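Local atomic coordinates of aspartate aminotransferase (Plasmodium falciparum, PDB entry 3K7Y), a protein that probably catalyses the reversible transfer of an amino group from L-aspartate to 2-oxoglutarate, giving oxaloacetate and L-glutamate, with pyridoxal 5'-phosphate as cofactor. Residues Arg21-Asp26 with His372-Asn377; Glu366-His371 with Asp396-Ser401; Tyr343-Tyr348 with Ser356-Leu361; Glu123-Thr128 with Arg142-Lys147. All coordinates share one frame; numbering follows the deposited sequence.

Contact 1. Residues Arg21-Asp26 with His372-Asn377; sequences REFKED and HIYIIN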
# COMPACT_ATOMS: atom_id res chain seq x y z
N ARG A 21 -17.00 14.91 5.63
CA ARG A 21 -16.94 15.85 6.73
C ARG A 21 -18.36 16.11 7.18
O ARG A 21 -18.75 15.73 8.29
CB ARG A 21 -16.27 17.18 6.31
CG ARG A 21 -14.74 17.19 6.43
CD ARG A 21 -14.14 18.59 6.25
NE ARG A 21 -12.74 18.64 6.69
CZ ARG A 21 -12.02 19.75 6.86
NH1 ARG A 21 -12.56 20.95 6.63
NH2 ARG A 21 -10.76 19.68 7.27
N GLU A 22 -19.15 16.72 6.29
CA GLU A 22 -20.50 17.16 6.61
C GLU A 22 -21.43 16.12 7.25
O GLU A 22 -22.18 16.45 8.18
CB GLU A 22 -21.14 17.83 5.38
CG GLU A 22 -22.53 18.43 5.63
CD GLU A 22 -22.60 19.39 6.82
OE1 GLU A 22 -23.41 20.35 6.75
OE2 GLU A 22 -21.87 19.21 7.82
N PHE A 23 -21.40 14.87 6.78
CA PHE A 23 -22.29 13.87 7.35
C PHE A 23 -22.08 13.78 8.87
O PHE A 23 -23.03 13.91 9.64
CB PHE A 23 -22.15 12.50 6.67
CG PHE A 23 -23.06 11.43 7.26
CD1 PHE A 23 -24.21 11.78 7.98
CD2 PHE A 23 -22.77 10.09 7.08
CE1 PHE A 23 -25.04 10.81 8.52
CE2 PHE A 23 -23.60 9.11 7.62
CZ PHE A 23 -24.74 9.48 8.35
N LYS A 24 -20.84 13.61 9.29
CA LYS A 24 -20.54 13.44 10.71
C LYS A 24 -20.07 14.73 11.40
O LYS A 24 -19.18 14.70 12.25
CB LYS A 24 -19.51 12.31 10.90
CG LYS A 24 -19.97 10.92 10.40
CD LYS A 24 -20.56 10.06 11.52
CE LYS A 24 -21.27 8.80 10.99
NZ LYS A 24 -20.36 7.83 10.31
N GLU A 25 -20.69 15.87 11.05
CA GLU A 25 -20.32 17.17 11.63
C GLU A 25 -21.51 17.95 12.21
O GLU A 25 -21.35 19.09 12.67
CB GLU A 25 -19.55 18.02 10.61
CG GLU A 25 -19.05 19.38 11.16
CD GLU A 25 -18.83 20.43 10.08
OE1 GLU A 25 -19.57 21.45 10.08
OE2 GLU A 25 -17.92 20.25 9.24
N ASP A 26 -22.70 17.36 12.21
CA ASP A 26 -23.86 18.02 12.81
C ASP A 26 -24.54 17.20 13.91
O ASP A 26 -24.34 15.98 14.01
CB ASP A 26 -24.87 18.45 11.74
CG ASP A 26 -25.90 19.45 12.29
OD1 ASP A 26 -25.52 20.60 12.60
OD2 ASP A 26 -27.10 19.07 12.40
N HIS A 372 -31.73 16.76 6.86
CA HIS A 372 -30.46 16.16 7.25
C HIS A 372 -30.05 14.99 6.35
O HIS A 372 -29.67 13.91 6.82
CB HIS A 372 -30.43 15.93 8.76
CG HIS A 372 -30.74 17.17 9.55
ND1 HIS A 372 -31.99 17.42 10.08
CD2 HIS A 372 -29.99 18.26 9.81
CE1 HIS A 372 -31.98 18.60 10.67
NE2 HIS A 372 -30.78 19.13 10.53
N ILE A 373 -30.11 15.25 5.05
CA ILE A 373 -29.76 14.27 4.02
C ILE A 373 -28.59 14.69 3.11
O ILE A 373 -28.63 15.77 2.51
CB ILE A 373 -30.99 13.88 3.15
CG1 ILE A 373 -30.50 13.16 1.89
CG2 ILE A 373 -31.87 15.09 2.86
CD1 ILE A 373 -31.32 13.40 0.64
N TYR A 374 -27.58 13.83 3.01
CA TYR A 374 -26.36 14.16 2.26
C TYR A 374 -26.13 13.32 0.99
O TYR A 374 -26.34 12.10 0.97
CB TYR A 374 -25.11 14.17 3.17
CG TYR A 374 -25.35 14.92 4.45
CD1 TYR A 374 -25.73 14.25 5.61
CD2 TYR A 374 -25.23 16.31 4.50
CE1 TYR A 374 -25.97 14.94 6.80
CE2 TYR A 374 -25.48 17.02 5.69
CZ TYR A 374 -25.85 16.33 6.84
OH TYR A 374 -26.10 17.00 8.03
N ILE A 375 -25.68 14.01 -0.06
CA ILE A 375 -25.74 13.56 -1.45
C ILE A 375 -24.56 14.24 -2.16
O ILE A 375 -24.19 15.34 -1.79
CB ILE A 375 -27.09 14.03 -2.05
CG1 ILE A 375 -27.05 14.12 -3.57
CG2 ILE A 375 -27.44 15.41 -1.50
CD1 ILE A 375 -27.92 15.24 -4.14
N ILE A 376 -23.98 13.60 -3.17
CA ILE A 376 -22.85 14.23 -3.87
C ILE A 376 -23.27 15.43 -4.74
O ILE A 376 -24.38 15.48 -5.28
CB ILE A 376 -21.99 13.20 -4.68
CG1 ILE A 376 -21.58 12.01 -3.81
CG2 ILE A 376 -20.74 13.85 -5.30
CD1 ILE A 376 -22.41 10.71 -4.08
N ASN A 377 -22.37 16.41 -4.86
CA ASN A 377 -22.56 17.65 -5.63
C ASN A 377 -23.10 17.50 -7.05
O ASN A 377 -23.68 18.44 -7.59
CB ASN A 377 -21.23 18.42 -5.72
CG ASN A 377 -20.62 18.67 -4.36
OD1 ASN A 377 -19.64 18.02 -3.97
ND2 ASN A 377 -21.23 19.60 -3.61
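Y374 reaches from its strand to the end of helix 15-23, where E22 and F23 receive its ring in different ways. The backbone of F23 lies over one face, its CA 4.1 Å from the centroid of the Y374 ring and 23° off the normal, a CH-pi contact displaced toward the rim. The two aromatic rings meet rim to rim, their planes 43° apart, and F23 CD1 comes 3.7 Å from Y374 CD1; neither ring lies over the other. E22 CG, set anti to its own backbone N (chi1 -176°), lies above the CE2 rim on the same side of the ring as F23 CA, 3.3 Å from Y374 CE2. Here a helix terminus is joined to a short parallel sheet, strands 32-33 and 373-374, in the small domain that fold type I aminotransferases build from both ends of the chain. Farther out, D26 brings OD2 within 4.0 Å of H372 CD2. The carboxylate and imidazole planes are nearly parallel, but no hydrogen bond links them, and any charge attraction depends on the protonation of H372. The strand is held by backbone hydrogen bonds between I32 and both H372 and Y374. On the other segment, K31 NZ donates to the carbonyl oxygens of F23 and D26, tying the turn beyond the helix to the chain leading into strand 32-33, while T19 and K369 add further packing against Y374.

Contact 2. Residues Glu366-His371 with Asp396-Ser401; sequences EHLKTH and DKICLS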
# COMPACT_ATOMS: atom_id res chain seq x y z
N GLU A 366 -27.36 21.41 -1.99
CA GLU A 366 -27.00 22.17 -0.80
C GLU A 366 -28.24 22.60 -0.03
O GLU A 366 -28.15 23.09 1.09
CB GLU A 366 -26.10 23.37 -1.17
CG GLU A 366 -24.94 23.64 -0.19
CD GLU A 366 -24.03 22.42 0.04
OE1 GLU A 366 -23.63 22.19 1.20
OE2 GLU A 366 -23.73 21.67 -0.93
N HIS A 367 -29.41 22.42 -0.64
CA HIS A 367 -30.66 22.67 0.06
C HIS A 367 -31.15 21.40 0.73
O HIS A 367 -31.95 21.46 1.67
CB HIS A 367 -31.75 23.21 -0.88
CG HIS A 367 -32.72 24.10 -0.18
ND1 HIS A 367 -33.36 23.74 0.99
CD2 HIS A 367 -33.13 25.36 -0.45
CE1 HIS A 367 -34.13 24.73 1.39
NE2 HIS A 367 -34.01 25.73 0.54
N LEU A 368 -30.68 20.26 0.25
CA LEU A 368 -31.06 18.98 0.81
C LEU A 368 -30.33 18.74 2.11
O LEU A 368 -30.50 17.70 2.74
CB LEU A 368 -30.73 17.86 -0.17
CG LEU A 368 -31.79 17.29 -1.12
CD1 LEU A 368 -31.20 16.15 -1.93
CD2 LEU A 368 -33.04 16.82 -0.39
N LYS A 369 -29.48 19.69 2.49
CA LYS A 369 -28.69 19.59 3.72
C LYS A 369 -29.34 20.33 4.88
O LYS A 369 -29.09 19.97 6.03
CB LYS A 369 -27.25 20.03 3.49
CG LYS A 369 -26.46 19.01 2.67
CD LYS A 369 -25.03 19.43 2.31
CE LYS A 369 -24.36 18.34 1.47
NZ LYS A 369 -23.40 18.85 0.45
N THR A 370 -30.20 21.31 4.59
CA THR A 370 -31.01 21.99 5.63
C THR A 370 -31.92 20.96 6.31
O THR A 370 -32.21 21.05 7.50
CB THR A 370 -31.84 23.22 5.11
OG1 THR A 370 -33.07 22.79 4.52
CG2 THR A 370 -31.06 24.04 4.09
N HIS A 371 -32.37 20.00 5.51
CA HIS A 371 -32.90 18.74 6.02
C HIS A 371 -31.67 17.84 6.11
O HIS A 371 -30.64 18.12 5.49
CB HIS A 371 -33.92 18.19 5.04
CG HIS A 371 -34.75 19.25 4.40
ND1 HIS A 371 -35.81 19.85 5.04
CD2 HIS A 371 -34.66 19.85 3.19
CE1 HIS A 371 -36.35 20.76 4.25
NE2 HIS A 371 -35.67 20.78 3.11
N ASP A 396 -40.12 12.77 0.00
CA ASP A 396 -40.78 14.01 0.36
C ASP A 396 -39.82 15.20 0.24
O ASP A 396 -40.03 16.07 -0.60
CB ASP A 396 -41.36 13.91 1.78
CG ASP A 396 -42.05 15.18 2.22
OD1 ASP A 396 -42.24 16.11 1.40
OD2 ASP A 396 -42.41 15.24 3.41
N LYS A 397 -38.76 15.21 1.04
CA LYS A 397 -37.84 16.34 1.06
C LYS A 397 -37.26 16.72 -0.31
O LYS A 397 -37.00 17.91 -0.56
CB LYS A 397 -36.72 16.12 2.08
CG LYS A 397 -37.16 16.23 3.56
CD LYS A 397 -37.95 17.51 3.83
CE LYS A 397 -38.41 17.61 5.27
NZ LYS A 397 -39.47 16.61 5.59
N ILE A 398 -37.07 15.73 -1.18
CA ILE A 398 -36.59 15.92 -2.55
C ILE A 398 -37.58 16.72 -3.36
O ILE A 398 -37.21 17.63 -4.11
CB ILE A 398 -36.37 14.57 -3.26
CG1 ILE A 398 -35.02 13.96 -2.86
CG2 ILE A 398 -36.42 14.75 -4.78
CD1 ILE A 398 -34.67 12.68 -3.62
N CYS A 399 -38.85 16.36 -3.22
CA CYS A 399 -39.92 17.06 -3.91
C CYS A 399 -40.10 18.43 -3.28
O CYS A 399 -40.02 19.44 -3.98
CB CYS A 399 -41.21 16.23 -3.84
SG CYS A 399 -41.08 14.60 -4.68
N LEU A 400 -40.31 18.47 -1.97
CA LEU A 400 -40.43 19.72 -1.22
C LEU A 400 -39.34 20.66 -1.68
O LEU A 400 -39.58 21.82 -2.07
CB LEU A 400 -40.27 19.47 0.29
CG LEU A 400 -40.72 20.57 1.27
CD1 LEU A 400 -40.87 20.01 2.69
CD2 LEU A 400 -39.77 21.76 1.26
N SER A 401 -38.13 20.13 -1.64
CA SER A 401 -36.96 20.89 -1.98
C SER A 401 -36.96 21.28 -3.45
O SER A 401 -36.56 22.39 -3.80
CB SER A 401 -35.73 20.11 -1.67
OG SER A 401 -34.71 21.04 -1.50
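A chi1 of -36° sets the imidazole of H371 beside its own backbone N, facing helix 390-403, and K397, bent at chi2 (-50°), folds its methylenes back to meet it. The aliphatic part of the lysine does the touching: CD of K397 lies over one face of the H371 ring, 3.6 Å from its centroid and 20° off the normal, in a CH-pi contact that leans toward the ND1 side. T370 OG1 sits over the centre of the opposite face, so the imidazole is sandwiched between a hydroxyl oxygen and a hydrocarbon chain. Deeper in, L368 extends CD2 toward the helix and finds I398 CG1 at 4.3 Å, a loose apolar touch. At the far end, S401 OG approaches the base of the H367 side chain, 3.7 Å from its CB, without a hydrogen bond between the two residues. The loop carries its own polar link, a salt bridge from K369 NZ to E366 OE2 (3.2 Å), met on the syn side but well out of the carboxylate plane. The C-terminal helix is thus packed between this loop and helix 304-335, whose F328 and L332 touch I398. The charged end of K397 is turned away, NZ lying 4.9 Å from H371 ND1 and forming a long ion pair with D396; cohesion across the contact therefore rests on hydrocarbon, and the lysine charge might disfavour protonation of H371.

Contact 3. Residues Tyr343-Tyr348 with Ser356-Leu361; sequences YDWNVY and SFVPLL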
# COMPACT_ATOMS: atom_id res chain seq x y z
N TYR A 343 -42.12 15.45 -13.41
CA TYR A 343 -40.87 14.81 -13.84
C TYR A 343 -41.04 13.33 -14.15
O TYR A 343 -41.74 12.62 -13.44
CB TYR A 343 -39.80 14.94 -12.75
CG TYR A 343 -39.37 16.35 -12.44
CD1 TYR A 343 -38.51 17.06 -13.29
CD2 TYR A 343 -39.81 16.98 -11.27
CE1 TYR A 343 -38.11 18.37 -13.00
CE2 TYR A 343 -39.42 18.29 -10.96
CZ TYR A 343 -38.57 18.97 -11.83
OH TYR A 343 -38.18 20.26 -11.53
N ASP A 344 -40.38 12.85 -15.19
CA ASP A 344 -40.40 11.42 -15.46
C ASP A 344 -39.29 10.71 -14.65
O ASP A 344 -38.10 10.78 -14.99
CB ASP A 344 -40.28 11.12 -16.96
CG ASP A 344 -40.51 9.65 -17.30
OD1 ASP A 344 -40.90 8.89 -16.39
OD2 ASP A 344 -40.30 9.27 -18.47
N TRP A 345 -39.70 10.05 -13.56
CA TRP A 345 -38.77 9.33 -12.71
C TRP A 345 -38.51 7.91 -13.19
O TRP A 345 -37.67 7.21 -12.61
CB TRP A 345 -39.25 9.30 -11.27
CG TRP A 345 -39.36 10.65 -10.64
CD1 TRP A 345 -40.51 11.34 -10.38
CD2 TRP A 345 -38.28 11.49 -10.19
NE1 TRP A 345 -40.22 12.55 -9.80
CE2 TRP A 345 -38.86 12.67 -9.67
CE3 TRP A 345 -36.88 11.36 -10.18
CZ2 TRP A 345 -38.09 13.71 -9.14
CZ3 TRP A 345 -36.11 12.39 -9.66
CH2 TRP A 345 -36.72 13.56 -9.14
N ASN A 346 -39.22 7.47 -14.23
CA ASN A 346 -39.09 6.10 -14.73
C ASN A 346 -37.74 5.81 -15.41
O ASN A 346 -37.32 4.65 -15.53
CB ASN A 346 -40.25 5.80 -15.69
CG ASN A 346 -40.94 4.48 -15.37
OD1 ASN A 346 -41.96 4.47 -14.69
ND2 ASN A 346 -40.39 3.37 -15.86
N VAL A 347 -37.05 6.87 -15.83
CA VAL A 347 -35.85 6.74 -16.64
C VAL A 347 -34.60 6.48 -15.80
O VAL A 347 -33.51 6.29 -16.34
CB VAL A 347 -35.62 7.98 -17.51
CG1 VAL A 347 -34.77 7.59 -18.71
CG2 VAL A 347 -36.95 8.57 -17.96
N TYR A 348 -34.75 6.46 -14.49
CA TYR A 348 -33.60 6.26 -13.62
C TYR A 348 -33.59 4.86 -13.05
O TYR A 348 -32.72 4.52 -12.25
CB TYR A 348 -33.63 7.25 -12.47
CG TYR A 348 -33.65 8.70 -12.85
CD1 TYR A 348 -32.48 9.41 -13.05
CD2 TYR A 348 -34.85 9.37 -12.97
CE1 TYR A 348 -32.50 10.73 -13.39
CE2 TYR A 348 -34.88 10.71 -13.32
CZ TYR A 348 -33.70 11.38 -13.52
OH TYR A 348 -33.72 12.72 -13.86
N SER A 356 -27.52 5.58 -7.95
CA SER A 356 -28.27 6.15 -9.06
C SER A 356 -27.67 7.52 -9.35
O SER A 356 -27.02 8.10 -8.48
CB SER A 356 -29.76 6.24 -8.75
OG SER A 356 -30.42 5.03 -9.10
N PHE A 357 -27.87 8.02 -10.56
CA PHE A 357 -27.29 9.28 -10.99
C PHE A 357 -28.41 10.17 -11.53
O PHE A 357 -28.98 9.88 -12.59
CB PHE A 357 -26.23 9.02 -12.06
CG PHE A 357 -25.44 10.24 -12.48
CD1 PHE A 357 -24.90 11.11 -11.54
CD2 PHE A 357 -25.20 10.49 -13.83
CE1 PHE A 357 -24.16 12.23 -11.94
CE2 PHE A 357 -24.47 11.60 -14.24
CZ PHE A 357 -23.95 12.47 -13.30
N VAL A 358 -28.73 11.23 -10.79
CA VAL A 358 -29.82 12.13 -11.16
C VAL A 358 -29.29 13.56 -11.32
O VAL A 358 -29.33 14.35 -10.37
CB VAL A 358 -30.95 12.10 -10.07
CG1 VAL A 358 -32.17 12.96 -10.46
CG2 VAL A 358 -31.38 10.67 -9.80
N PRO A 359 -28.76 13.91 -12.52
CA PRO A 359 -28.15 15.24 -12.66
C PRO A 359 -29.03 16.36 -12.10
O PRO A 359 -28.53 17.26 -11.41
CB PRO A 359 -27.94 15.37 -14.17
CG PRO A 359 -27.65 13.96 -14.61
CD PRO A 359 -28.52 13.07 -13.71
N LEU A 360 -30.33 16.26 -12.35
CA LEU A 360 -31.30 17.22 -11.82
C LEU A 360 -31.07 17.64 -10.36
O LEU A 360 -31.34 18.79 -9.98
CB LEU A 360 -32.71 16.64 -11.98
CG LEU A 360 -33.74 17.70 -11.63
CD1 LEU A 360 -33.77 18.77 -12.72
CD2 LEU A 360 -35.11 17.07 -11.40
N LEU A 361 -30.57 16.72 -9.55
CA LEU A 361 -30.39 16.94 -8.11
C LEU A 361 -29.17 17.80 -7.78
O LEU A 361 -29.09 18.39 -6.69
CB LEU A 361 -30.36 15.61 -7.35
CG LEU A 361 -31.69 14.99 -6.87
CD1 LEU A 361 -32.88 15.41 -7.68
CD2 LEU A 361 -31.63 13.48 -6.82
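Y348 leaves the backbone with CB directed toward residues 356-361, and its ring runs out across V358 at about a right angle. CD1 is the first ring atom to meet the other segment: F357 O lies at the ring edge, in plane, 3.6 Å from Y348 CD1, while V358 CG2 packs against the same carbon at 3.7 Å. One bond farther on, Y348 CE1 passes to the other methyl, V358 CG1, also 3.7 Å away. That methyl stays beside the side chain through CZ to the hydroxyl, so the two branches of one valine line successive parts of the tyrosine. V358 can offer both because CG1 is anti to its backbone N (chi1 -176°) and CG2 lies next to it. W345 and Y343 extend the apolar contact. W345 presents the CZ3 end of its indole edge to V358 CG1 at 4.1 Å, and L360 lays its CD2 over one face of Y343, 4.0 Å from the ring centroid and 24° off the normal, as a CH-pi contact. An Asx turn, with D344 OD1 accepting from N346 N, shapes the chain between the outer aromatics. Behind the contact, F329 of helix 304-335 meets the Y348 ring at a shallow angle and touches W345 and V358, while L402 of helix 390-403 touches Y343, W345 and L360. The F357 ring leads away; its side chain is about 13 Å from bound pyridoxal phosphate. No hydrogen bond crosses between the segments, and Q351 NE2 takes up F357 O: dispersion and hydrocarbon burial hold the loop after helix 304-335 against the end of strand 355-357.

Contact 4. Residues Glu123-Thr128 with Arg142-Lys147; sequences ETLYVT and RGFNLK
N145 and K147 are each clasped by two residues of segment 123-128, as the parallel register requires. N145 N donates to E123 O at 2.9 Å and N145 O accepts from L125 N, also at 2.9 Å; K147 N then donates to L125 O (3.0 Å) and K147 O takes V127 N (2.9 Å). The first and third of these bonds are almost straight at the hydrogen, 176° and 179°, whereas the last is more bent. Side chains divide between the two faces. On one, L125 points CD1 at the F144 ring, 3.5 Å from its centroid and over the face, a CH-pi contact, while L146 CD1 packs against V127 CB. On the other, the Y126 ring runs alongside the aliphatic chain of K147, with CE1 close to the lysine CB, and T124 CG2 packs on the CB and amide nitrogen of N145. Strand 124-128, helix 133-140 and strand 145-153 form a beta-alpha-beta crossover of the large mixed sheet of the aminotransferase fold. I139 of that helix covers L125, F144 and L146, helix 105-118 adds L114 and L117 and a cation-pi partner for F144 in K118, and strand 176-179 continues the sheet beyond Y126.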
# COMPACT_ATOMS: atom_id res chain seq x y z
N GLU A 123 1.58 9.52 -23.39
CA GLU A 123 1.51 10.95 -23.11
C GLU A 123 0.09 11.43 -22.83
O GLU A 123 -0.11 12.49 -22.23
CB GLU A 123 2.11 11.75 -24.27
CG GLU A 123 2.53 13.14 -23.87
CD GLU A 123 3.00 13.96 -25.05
OE1 GLU A 123 2.32 14.96 -25.40
OE2 GLU A 123 4.05 13.59 -25.63
N THR A 124 -0.88 10.62 -23.24
CA THR A 124 -2.27 11.04 -23.31
C THR A 124 -3.13 9.86 -22.92
O THR A 124 -2.88 8.74 -23.36
CB THR A 124 -2.61 11.40 -24.75
OG1 THR A 124 -1.75 10.65 -25.63
CG2 THR A 124 -2.39 12.89 -25.01
N LEU A 125 -4.16 10.11 -22.11
CA LEU A 125 -5.13 9.08 -21.70
C LEU A 125 -6.54 9.57 -21.92
O LEU A 125 -6.88 10.68 -21.52
CB LEU A 125 -4.98 8.71 -20.22
CG LEU A 125 -3.75 7.90 -19.81
CD1 LEU A 125 -3.18 8.48 -18.56
CD2 LEU A 125 -4.05 6.43 -19.60
N TYR A 126 -7.35 8.73 -22.55
CA TYR A 126 -8.75 9.02 -22.73
C TYR A 126 -9.62 8.42 -21.63
O TYR A 126 -9.39 7.29 -21.15
CB TYR A 126 -9.22 8.59 -24.11
CG TYR A 126 -8.54 9.38 -25.19
CD1 TYR A 126 -8.99 10.65 -25.56
CD2 TYR A 126 -7.43 8.87 -25.84
CE1 TYR A 126 -8.35 11.38 -26.54
CE2 TYR A 126 -6.78 9.59 -26.82
CZ TYR A 126 -7.24 10.85 -27.17
OH TYR A 126 -6.54 11.53 -28.15
N VAL A 127 -10.61 9.20 -21.21
CA VAL A 127 -11.49 8.81 -20.14
C VAL A 127 -12.92 9.11 -20.60
O VAL A 127 -13.12 10.07 -21.34
CB VAL A 127 -11.06 9.54 -18.84
CG1 VAL A 127 -11.86 10.78 -18.60
CG2 VAL A 127 -11.16 8.63 -17.67
N THR A 128 -13.90 8.30 -20.23
CA THR A 128 -15.27 8.55 -20.75
C THR A 128 -15.94 9.62 -19.90
O THR A 128 -15.77 9.65 -18.69
CB THR A 128 -16.18 7.27 -20.84
OG1 THR A 128 -16.31 6.64 -19.56
CG2 THR A 128 -15.64 6.26 -21.84
N ARG A 142 0.02 13.25 -12.34
CA ARG A 142 1.34 12.80 -12.86
C ARG A 142 1.64 13.21 -14.29
O ARG A 142 2.42 12.55 -14.99
CB ARG A 142 1.65 11.32 -12.59
CG ARG A 142 0.57 10.35 -12.86
CD ARG A 142 0.83 9.07 -12.07
NE ARG A 142 0.05 9.03 -10.85
CZ ARG A 142 0.08 8.04 -9.96
NH1 ARG A 142 0.89 6.99 -10.15
NH2 ARG A 142 -0.67 8.10 -8.87
N GLY A 143 1.06 14.33 -14.70
CA GLY A 143 1.37 14.99 -15.97
C GLY A 143 1.15 14.17 -17.23
O GLY A 143 2.04 14.08 -18.09
N PHE A 144 -0.02 13.54 -17.32
CA PHE A 144 -0.50 12.98 -18.57
C PHE A 144 -1.47 14.04 -19.11
O PHE A 144 -1.97 14.87 -18.34
CB PHE A 144 -1.35 11.74 -18.31
CG PHE A 144 -0.58 10.49 -17.95
CD1 PHE A 144 0.07 9.74 -18.93
CD2 PHE A 144 -0.61 9.99 -16.64
CE1 PHE A 144 0.73 8.57 -18.59
CE2 PHE A 144 0.06 8.81 -16.29
CZ PHE A 144 0.72 8.11 -17.26
N ASN A 145 -1.73 14.02 -20.42
CA ASN A 145 -2.81 14.82 -20.97
C ASN A 145 -4.03 14.02 -20.71
O ASN A 145 -4.05 12.83 -20.99
CB ASN A 145 -2.69 14.98 -22.48
CG ASN A 145 -1.48 15.78 -22.88
OD1 ASN A 145 -1.08 16.72 -22.18
ND2 ASN A 145 -0.89 15.41 -24.02
N LEU A 146 -5.05 14.65 -20.14
CA LEU A 146 -6.32 13.96 -19.92
C LEU A 146 -7.33 14.48 -20.92
O LEU A 146 -7.62 15.69 -20.95
CB LEU A 146 -6.85 14.15 -18.49
CG LEU A 146 -8.16 13.37 -18.24
CD1 LEU A 146 -7.90 11.87 -18.22
CD2 LEU A 146 -8.87 13.80 -16.95
N LYS A 147 -7.86 13.56 -21.73
CA LYS A 147 -8.89 13.91 -22.69
C LYS A 147 -10.15 13.10 -22.47
O LYS A 147 -10.09 11.97 -21.98
CB LYS A 147 -8.37 13.76 -24.11
CG LYS A 147 -7.31 14.79 -24.44
CD LYS A 147 -6.61 14.52 -25.75
CE LYS A 147 -5.77 15.71 -26.10
NZ LYS A 147 -6.56 16.96 -25.92

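How the contacts relate
Contacts 1, 2 and 3 cluster in the part of the subunit built from both chain ends, whereas contact 4 belongs to the large mixed sheet, its centre about 30 to 37 Å from theirs. Contact 1 spans nearly the whole chain, and contacts 4 and 3, in that order, fall between its two segments; contact 2 interlocks with it, since 366-371 precedes 372-377 and 396-401 follows. The centres of these two lie about 12 Å apart, and L368 packs on I375, which also touches L361 of contact 3. Contact 3, its centre about 15 Å from that of contact 2, shares helices 304-335 and 390-403 with it. Segments from near both chain ends thus meet in one small domain, as in related aminotransferases.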